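Local coordinates for glutathione transferase (Leptospira interrogans serovar Lai, PDB 3UBK), which probably transfers glutathione to electrophilic substrates, as glutathione transferases generally do, and binds glutathione, at residues Ala9-Tyr14 / Gln206-Ile211. Numbering follows the deposited sequence.
Sequences ASISNY and QILKKI
Ser10 and Ile11, in the type I turn from Ala9 to Ser12, face Leu208 and Lys209 on the helix 196-213, the CA atoms of Ser10 and Leu208 lying 7.1 Å apart. The turn closes with a bond of 3.2 Å from Ser12 N to Ala9 O. No hydrogen bond crosses to the helix; the contact is van der Waals packing, mainly of aliphatic groups. Leucine suits the centre by its length and apolar end: with CG anti to the backbone N (chi1 -178°), Leu208 carries a single methyl, CD2, to the turn, 3.9 Å from both Ala9 CB and Ile11 CG2. Alanine, small and buried, leaves room for that methyl. Beta-branching suits Ile11, setting CG2 beside its backbone N, where this one methyl meets both Leu208, the two side chains crossing at about a right angle, and Lys209 CG, 3.9 Å away. Lysine fits this exposed edge because its methylenes cover Ile11 while the bent chain carries NZ to a long, weak ion pair with Glu167. Ser10 turns its hydroxyl to Gln31, which satisfies a buried polar group. Ser12 caps helix 13-25, its OG accepting a hydrogen bond from Val15 N and a weak one from Tyr14 N. The contact joins the two domains of the glutathione transferase fold: the turn linking the first strand to the first helix of the thioredoxin-like domain, close to the glutathione-binding Ile51, packs against the last helix of the all-helical domain.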
# COMPACT_ATOMS: atom_id res chain seq x y z
N ALA A 9 13.64 -9.76 -11.03
CA ALA A 9 14.51 -9.19 -12.06
C ALA A 9 14.54 -7.66 -12.02
O ALA A 9 13.61 -7.01 -11.52
CB ALA A 9 14.09 -9.69 -13.44
N SER A 10 15.61 -7.09 -12.58
CA SER A 10 15.85 -5.66 -12.50
C SER A 10 14.95 -4.84 -13.40
O SER A 10 15.06 -3.62 -13.41
CB SER A 10 17.32 -5.32 -12.78
OG SER A 10 18.19 -5.91 -11.82
N ILE A 11 14.07 -5.49 -14.16
CA ILE A 11 13.11 -4.75 -14.96
C ILE A 11 11.85 -4.39 -14.18
O ILE A 11 11.05 -3.57 -14.62
CB ILE A 11 12.69 -5.48 -16.26
CG1 ILE A 11 12.26 -6.92 -15.96
CG2 ILE A 11 13.82 -5.43 -17.31
CD1 ILE A 11 11.56 -7.59 -17.13
N SER A 12 11.66 -5.02 -13.01
CA SER A 12 10.52 -4.68 -12.15
C SER A 12 10.78 -3.42 -11.32
O SER A 12 11.79 -3.33 -10.60
CB SER A 12 10.17 -5.84 -11.23
OG SER A 12 9.30 -5.39 -10.19
N ASN A 13 9.88 -2.45 -11.38
CA ASN A 13 10.04 -1.27 -10.54
C ASN A 13 9.89 -1.55 -9.03
O ASN A 13 10.49 -0.85 -8.20
CB ASN A 13 9.18 -0.09 -11.00
CG ASN A 13 7.77 -0.50 -11.38
OD1 ASN A 13 6.84 0.29 -11.23
ND2 ASN A 13 7.60 -1.73 -11.88
N TYR A 14 9.10 -2.56 -8.67
CA TYR A 14 8.97 -2.96 -7.27
C TYR A 14 10.24 -3.63 -6.74
O TYR A 14 10.61 -3.44 -5.59
CB TYR A 14 7.73 -3.84 -7.06
CG TYR A 14 6.48 -3.02 -7.30
CD1 TYR A 14 5.89 -2.96 -8.56
CD2 TYR A 14 5.93 -2.25 -6.28
CE1 TYR A 14 4.76 -2.18 -8.79
CE2 TYR A 14 4.80 -1.48 -6.50
CZ TYR A 14 4.22 -1.44 -7.76
OH TYR A 14 3.11 -0.66 -8.00
N GLN A 206 19.15 -1.46 -17.35
CA GLN A 206 19.59 -1.29 -18.73
C GLN A 206 20.23 -2.54 -19.32
O GLN A 206 19.94 -2.93 -20.45
CB GLN A 206 20.57 -0.12 -18.82
CG GLN A 206 20.71 0.44 -20.22
CD GLN A 206 22.06 1.06 -20.44
OE1 GLN A 206 23.07 0.55 -19.95
NE2 GLN A 206 22.10 2.18 -21.15
N ILE A 207 21.11 -3.18 -18.55
CA ILE A 207 21.78 -4.39 -19.00
C ILE A 207 20.77 -5.47 -19.40
O ILE A 207 20.91 -6.11 -20.45
CB ILE A 207 22.70 -4.96 -17.88
CG1 ILE A 207 23.94 -4.08 -17.68
CG2 ILE A 207 23.10 -6.38 -18.18
CD1 ILE A 207 24.68 -4.41 -16.38
N LEU A 208 19.77 -5.70 -18.55
CA LEU A 208 18.81 -6.77 -18.82
C LEU A 208 17.87 -6.42 -19.98
O LEU A 208 17.52 -7.29 -20.79
CB LEU A 208 17.99 -7.12 -17.57
CG LEU A 208 16.97 -8.26 -17.76
CD1 LEU A 208 17.65 -9.57 -18.12
CD2 LEU A 208 16.14 -8.46 -16.48
N LYS A 209 17.47 -5.16 -20.05
CA LYS A 209 16.60 -4.68 -21.13
C LYS A 209 17.26 -4.95 -22.47
O LYS A 209 16.66 -5.56 -23.36
CB LYS A 209 16.31 -3.18 -20.98
CG LYS A 209 15.36 -2.83 -19.83
CD LYS A 209 13.93 -2.69 -20.30
CE LYS A 209 13.70 -1.35 -20.99
NZ LYS A 209 13.80 -0.21 -20.05
N LYS A 210 18.51 -4.51 -22.61
CA LYS A 210 19.26 -4.71 -23.86
C LYS A 210 19.28 -6.18 -24.25
O LYS A 210 19.10 -6.52 -25.41
CB LYS A 210 20.69 -4.18 -23.73
CG LYS A 210 20.79 -2.69 -23.55
CD LYS A 210 20.32 -1.94 -24.78
CE LYS A 210 20.48 -0.44 -24.60
NZ LYS A 210 20.01 0.32 -25.79
N ILE A 211 19.49 -7.04 -23.27
CA ILE A 211 19.53 -8.47 -23.50
C ILE A 211 18.17 -9.06 -23.88
O ILE A 211 18.06 -9.92 -24.77
CB ILE A 211 20.02 -9.20 -22.26
CG1 ILE A 211 21.51 -8.92 -22.04
CG2 ILE A 211 19.78 -10.70 -22.38
CD1 ILE A 211 22.01 -9.53 -20.77